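Local coordinates for protein putative triphosphoribosyl-dephospho-coA synthase (PDB 3H9P) that is of unproven function but may bind ATP and act as a triphosphoribosyl-dephospho-CoA synthase, at residues A161-S166 / V175-H180; F185-V190 / G230-L235. All coordinates share one frame; numbering follows the deposited sequence.

Contact 1 (A161-S166 / V175-H180)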
loop_
_atom_site.group_PDB
_atom_site.type_symbol
_atom_site.label_atom_id
_atom_site.label_comp_id
_atom_site.label_asym_id
_atom_site.label_seq_id
_atom_site.Cartn_x
_atom_site.Cartn_y
_atom_site.Cartn_z
ATOM N N ALA A 161 -15.716 21.472 -4.254
ATOM C CA ALA A 161 -16.124 22.541 -5.154
ATOM C C ALA A 161 -17.379 23.263 -4.618
ATOM O O ALA A 161 -17.441 24.498 -4.542
ATOM C CB ALA A 161 -16.356 22.004 -6.546
ATOM N N LYS A 162 -18.363 22.478 -4.209
ATOM C CA LYS A 162 -19.546 23.022 -3.570
ATOM C C LYS A 162 -19.199 23.855 -2.318
ATOM O O LYS A 162 -19.816 24.885 -2.077
ATOM C CB LYS A 162 -20.502 21.898 -3.233
ATOM C CG LYS A 162 -21.028 21.131 -4.446
ATOM C CD LYS A 162 -22.009 20.027 -3.991
ATOM C CE LYS A 162 -22.858 19.527 -5.143
ATOM N NZ LYS A 162 -23.360 18.127 -4.931
ATOM N N PHE A 163 -18.202 23.434 -1.546
ATOM C CA PHE A 163 -17.786 24.186 -0.373
ATOM C C PHE A 163 -17.334 25.598 -0.790
ATOM O O PHE A 163 -17.807 26.605 -0.240
ATOM C CB PHE A 163 -16.665 23.421 0.320
ATOM C CG PHE A 163 -16.221 23.991 1.660
ATOM C CD1 PHE A 163 -16.743 23.493 2.849
ATOM C CD2 PHE A 163 -15.212 24.946 1.722
ATOM C CE1 PHE A 163 -16.306 23.974 4.093
ATOM C CE2 PHE A 163 -14.766 25.451 2.945
ATOM C CZ PHE A 163 -15.304 24.957 4.143
ATOM N N LEU A 164 -16.429 25.656 -1.769
ATOM C CA LEU A 164 -15.890 26.912 -2.323
ATOM C C LEU A 164 -16.973 27.795 -2.883
ATOM O O LEU A 164 -17.030 28.996 -2.574
ATOM C CB LEU A 164 -14.863 26.637 -3.427
ATOM C CG LEU A 164 -13.510 26.033 -3.019
ATOM C CD1 LEU A 164 -12.739 25.503 -4.257
ATOM C CD2 LEU A 164 -12.626 26.997 -2.124
ATOM N N LEU A 165 -17.827 27.197 -3.717
ATOM C CA LEU A 165 -18.925 27.920 -4.316
ATOM C C LEU A 165 -19.827 28.571 -3.272
ATOM O O LEU A 165 -20.276 29.680 -3.500
ATOM C CB LEU A 165 -19.745 27.037 -5.260
ATOM C CG LEU A 165 -19.082 26.486 -6.533
ATOM C CD1 LEU A 165 -20.184 25.821 -7.339
ATOM C CD2 LEU A 165 -18.363 27.580 -7.351
ATOM N N SER A 166 -20.090 27.921 -2.133
ATOM C CA SER A 166 -20.941 28.588 -1.123
ATOM C C SER A 166 -20.218 29.733 -0.454
ATOM O O SER A 166 -20.838 30.593 0.155
ATOM C CB SER A 166 -21.545 27.628 -0.092
ATOM O OG SER A 166 -20.552 26.923 0.600
ATOM N N VAL A 175 -8.417 28.513 1.741
ATOM C CA VAL A 175 -7.911 28.145 3.058
ATOM C C VAL A 175 -8.977 27.384 3.834
ATOM O O VAL A 175 -8.742 26.268 4.308
ATOM C CB VAL A 175 -7.503 29.387 3.876
ATOM C CG1 VAL A 175 -6.944 28.973 5.237
ATOM C CG2 VAL A 175 -6.491 30.196 3.101
ATOM N N GLU A 176 -10.158 27.973 3.967
ATOM C CA GLU A 176 -11.206 27.243 4.641
ATOM C C GLU A 176 -11.390 25.847 4.034
ATOM O O GLU A 176 -11.502 24.890 4.782
ATOM C CB GLU A 176 -12.511 28.030 4.765
ATOM C CG GLU A 176 -12.392 29.308 5.621
ATOM C CD GLU A 176 -11.642 29.138 6.952
ATOM O OE1 GLU A 176 -11.688 28.070 7.575
ATOM O OE2 GLU A 176 -10.995 30.099 7.393
ATOM N N LEU A 177 -11.364 25.726 2.705
ATOM C CA LEU A 177 -11.450 24.393 2.077
ATOM C C LEU A 177 -10.360 23.472 2.586
ATOM O O LEU A 177 -10.627 22.355 2.990
ATOM C CB LEU A 177 -11.404 24.435 0.541
ATOM C CG LEU A 177 -11.509 23.018 -0.105
ATOM C CD1 LEU A 177 -12.685 22.163 0.463
ATOM C CD2 LEU A 177 -11.608 23.024 -1.605
ATOM N N TYR A 178 -9.127 23.955 2.581
ATOM C CA TYR A 178 -7.995 23.136 2.954
ATOM C C TYR A 178 -8.164 22.566 4.363
ATOM O O TYR A 178 -7.971 21.356 4.581
ATOM C CB TYR A 178 -6.695 23.937 2.812
ATOM C CG TYR A 178 -5.474 23.198 3.280
ATOM C CD1 TYR A 178 -4.890 22.206 2.487
ATOM C CD2 TYR A 178 -4.901 23.487 4.523
ATOM C CE1 TYR A 178 -3.733 21.511 2.929
ATOM C CE2 TYR A 178 -3.786 22.814 4.974
ATOM C CZ TYR A 178 -3.198 21.825 4.179
ATOM O OH TYR A 178 -2.079 21.164 4.632
ATOM N N TYR A 179 -8.529 23.411 5.325
ATOM C CA TYR A 179 -8.683 22.908 6.700
ATOM C C TYR A 179 -9.866 21.957 6.874
ATOM O O TYR A 179 -9.770 20.947 7.601
ATOM C CB TYR A 179 -8.587 24.019 7.760
ATOM C CG TYR A 179 -7.166 24.582 7.847
ATOM C CD1 TYR A 179 -6.212 24.003 8.692
ATOM C CD2 TYR A 179 -6.774 25.665 7.059
ATOM C CE1 TYR A 179 -4.910 24.497 8.767
ATOM C CE2 TYR A 179 -5.467 26.175 7.129
ATOM C CZ TYR A 179 -4.537 25.570 7.981
ATOM O OH TYR A 179 -3.238 26.054 8.052
ATOM N N HIS A 180 -10.952 22.243 6.150
ATOM C CA HIS A 180 -12.053 21.315 6.024
ATOM C C HIS A 180 -11.595 19.931 5.563
ATOM O O HIS A 180 -11.957 18.924 6.180
ATOM C CB HIS A 180 -13.034 21.857 5.023
ATOM C CG HIS A 180 -14.241 21.006 4.839
ATOM N ND1 HIS A 180 -15.246 20.927 5.787
ATOM C CD2 HIS A 180 -14.635 20.226 3.799
ATOM C CE1 HIS A 180 -16.207 20.136 5.339
ATOM N NE2 HIS A 180 -15.860 19.694 4.140
#

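Contact 2 (F185-V190 / G230-L235)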
loop_
_atom_site.group_PDB
_atom_site.type_symbol
_atom_site.label_atom_id
_atom_site.label_comp_id
_atom_site.label_asym_id
_atom_site.label_seq_id
_atom_site.Cartn_x
_atom_site.Cartn_y
_atom_site.Cartn_z
ATOM N N PHE A 185 -10.238 13.874 6.191
ATOM C CA PHE A 185 -9.623 12.719 5.561
ATOM C C PHE A 185 -8.206 12.657 6.062
ATOM O O PHE A 185 -7.469 13.630 5.908
ATOM C CB PHE A 185 -9.659 12.841 4.040
ATOM C CG PHE A 185 -11.046 12.932 3.468
ATOM C CD1 PHE A 185 -11.888 11.815 3.454
ATOM C CD2 PHE A 185 -11.496 14.125 2.936
ATOM C CE1 PHE A 185 -13.145 11.894 2.914
ATOM C CE2 PHE A 185 -12.771 14.228 2.401
ATOM C CZ PHE A 185 -13.607 13.124 2.396
ATOM N N PRO A 186 -7.855 11.545 6.733
ATOM C CA PRO A 186 -6.458 11.285 7.103
ATOM C C PRO A 186 -5.667 11.149 5.798
ATOM O O PRO A 186 -6.145 10.529 4.843
ATOM C CB PRO A 186 -6.509 9.954 7.864
ATOM C CG PRO A 186 -7.950 9.565 7.966
ATOM C CD PRO A 186 -8.747 10.398 6.983
ATOM N N ASP A 187 -4.515 11.794 5.732
ATOM C CA ASP A 187 -3.715 11.852 4.514
ATOM C C ASP A 187 -2.902 10.561 4.360
ATOM O O ASP A 187 -2.033 10.263 5.209
ATOM C CB ASP A 187 -2.765 13.063 4.568
ATOM C CG ASP A 187 -2.256 13.474 3.186
ATOM O OD1 ASP A 187 -1.671 12.613 2.491
ATOM O OD2 ASP A 187 -2.448 14.656 2.781
ATOM N N PRO A 188 -3.171 9.797 3.286
ATOM C CA PRO A 188 -2.446 8.569 2.993
ATOM C C PRO A 188 -0.912 8.763 2.991
ATOM O O PRO A 188 -0.187 7.895 3.447
ATOM C CB PRO A 188 -2.965 8.174 1.598
ATOM C CG PRO A 188 -3.577 9.378 1.036
ATOM C CD PRO A 188 -4.107 10.152 2.199
ATOM N N LEU A 189 -0.427 9.909 2.533
ATOM C CA LEU A 189 1.029 10.183 2.587
ATOM C C LEU A 189 1.533 10.284 4.006
ATOM O O LEU A 189 2.614 9.758 4.362
ATOM C CB LEU A 189 1.352 11.487 1.875
ATOM C CG LEU A 189 1.066 11.507 0.385
ATOM C CD1 LEU A 189 1.316 12.942 -0.152
ATOM C CD2 LEU A 189 1.929 10.478 -0.341
ATOM N N VAL A 190 0.774 10.980 4.841
ATOM C CA VAL A 190 1.107 11.019 6.270
ATOM C C VAL A 190 1.015 9.599 6.875
ATOM O O VAL A 190 1.900 9.189 7.629
ATOM C CB VAL A 190 0.213 12.022 7.008
ATOM C CG1 VAL A 190 0.369 11.906 8.511
ATOM C CG2 VAL A 190 0.481 13.431 6.523
ATOM N N GLY A 230 0.219 16.233 1.678
ATOM C CA GLY A 230 0.182 16.495 0.240
ATOM C C GLY A 230 -1.127 16.193 -0.471
ATOM O O GLY A 230 -1.524 16.909 -1.386
ATOM N N THR A 231 -1.814 15.140 -0.049
ATOM C CA THR A 231 -3.017 14.691 -0.729
ATOM C C THR A 231 -4.146 15.668 -0.496
ATOM O O THR A 231 -4.996 15.864 -1.369
ATOM C CB THR A 231 -3.451 13.323 -0.213
ATOM O OG1 THR A 231 -2.306 12.464 -0.127
ATOM C CG2 THR A 231 -4.506 12.686 -1.113
ATOM N N ILE A 232 -4.162 16.285 0.687
ATOM C CA ILE A 232 -5.181 17.240 1.032
ATOM C C ILE A 232 -5.064 18.469 0.133
ATOM O O ILE A 232 -6.061 18.939 -0.435
ATOM C CB ILE A 232 -5.134 17.589 2.542
ATOM C CG1 ILE A 232 -5.228 16.324 3.391
ATOM C CG2 ILE A 232 -6.228 18.611 2.904
ATOM C CD1 ILE A 232 -6.497 15.442 3.082
ATOM N N ALA A 233 -3.844 18.968 -0.018
ATOM C CA ALA A 233 -3.572 20.032 -0.963
ATOM C C ALA A 233 -3.891 19.593 -2.409
ATOM O O ALA A 233 -4.474 20.373 -3.185
ATOM C CB ALA A 233 -2.118 20.491 -0.839
ATOM N N ASP A 234 -3.535 18.366 -2.766
ATOM C CA ASP A 234 -3.937 17.799 -4.069
ATOM C C ASP A 234 -5.443 17.951 -4.279
ATOM O O ASP A 234 -5.873 18.483 -5.311
ATOM C CB ASP A 234 -3.509 16.318 -4.225
ATOM C CG ASP A 234 -1.965 16.149 -4.319
ATOM O OD1 ASP A 234 -1.292 17.143 -4.650
ATOM O OD2 ASP A 234 -1.409 15.036 -4.090
ATOM N N LEU A 235 -6.244 17.533 -3.283
ATOM C CA LEU A 235 -7.704 17.548 -3.396
ATOM C C LEU A 235 -8.246 18.961 -3.366
ATOM O O LEU A 235 -9.327 19.254 -3.903
ATOM C CB LEU A 235 -8.326 16.724 -2.271
ATOM C CG LEU A 235 -8.147 15.206 -2.432
ATOM C CD1 LEU A 235 -8.222 14.474 -1.080
ATOM C CD2 LEU A 235 -9.162 14.609 -3.394
#

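Contact 1 (A161-S166 / V175-H180)
Phe163 and His180 form the aromatic part of the contact, an offset stack with ring centroids 4.5 Å apart and planes inclined by 27°. CE1 of Phe163 sits over one face of the imidazole, shifted toward its rim and 3.6 Å from His180 ND1. Both rings leave their helices with CG anti to the backbone N (chi1 -173° for Phe163), which carries each across the gap toward the other helix. The far end of the phenyl ring reaches the opposing backbone: Phe163 CE2 lies 3.4 Å from Leu177 N, while Glu176 CB meets the ring edge in its plane. An alanine in place of Phe163 is likely to leave the imidazole face without its stacking partner and open a gap against Glu176 and Leu177. The two segments belong to consecutive helices, 155-167 and 171-182, paired as a helical hairpin whose segment axes approach to 9.8 Å at 144°, closer to antiparallel than perpendicular. Apolar packing centres on Leu177. Its two methyls divide their contacts, Leu177 CD1 lying 4.0 Å from Phe163 CD2 and Leu177 CD2 lying 3.8 Å from Leu164 CD1; the two leucine side chains run roughly perpendicular to each other. The Glu176 chain bends at chi2, taking its carboxylate away from Phe163, and OE2 forms salt bridges with Arg215 and Lys172.

Contact 2 (F185-V190 / G230-L235)
Asp187 and Thr231 bring the two backbones together, their CA atoms 6.0 Å apart where the loop leading into helix 188-194 meets the first turn of helix 230-246. The Asp187 carboxylate spans both helix starts. Its OD1 accepts two hydrogen bonds: Leu189 N, 3.0 Å from Asp187 OD1, uses the anti lone pair in a capping bond, whereas Thr231 OG1, 2.7 Å from Asp187 OD1, donates from above the carboxylate plane, 37° out of it. Asp187 OD2, whose place is less sure, faces the opening turn of the other helix, accepting from Ile232 N (3.2 Å, 151° at the hydrogen) and weakly from Thr231 N. Thr231 turns its hydroxyl to this site with OG1 anti to the carbonyl carbon (chi1 -45°). Apolar groups flank the hydroxyl: Pro188 CG approaches Thr231 OG1 at 3.5 Å, the proline ring reaching its CG toward the hydroxyl, and Leu189 crosses Thr231 obliquely while its CD1 packs 3.8 Å from Gly230 CA. On the Phe185 side, Ile232 CD1 rests 3.5 Å from Phe185 O, and the Ile232 side chain also touches Tyr178, Leu181 and Leu182 of helix 171-182. Main-chain N-H groups at both helix starts would probably stabilise the buried negative charge. Asp187 is thus the N-cap of helix 188-194, its carboxylate also accepting from the first turn of helix 230-246, a link between two helix N-termini.

How the contacts relate
Along the chain both segments of contact 1 precede those of contact 2, and their centres lie about 15 Å apart. Helix 171-182 contributes to contact 1 and is followed by the loop and helix 188-194 of contact 2, so one continuous run of chain serves both. Helix 230-246, from the C-terminal part of the chain, ties them together: its start forms contact 2, while farther along Ser239 and Leu242 touch Leu177 and Ala161. The contacts also meet directly, with Tyr178 O 3.7 Å from Ile232 CG2. In this all-helical protein, contact 2 lies nearer the chain centre, and helix 230-246 packs against the helical hairpin of contact 1.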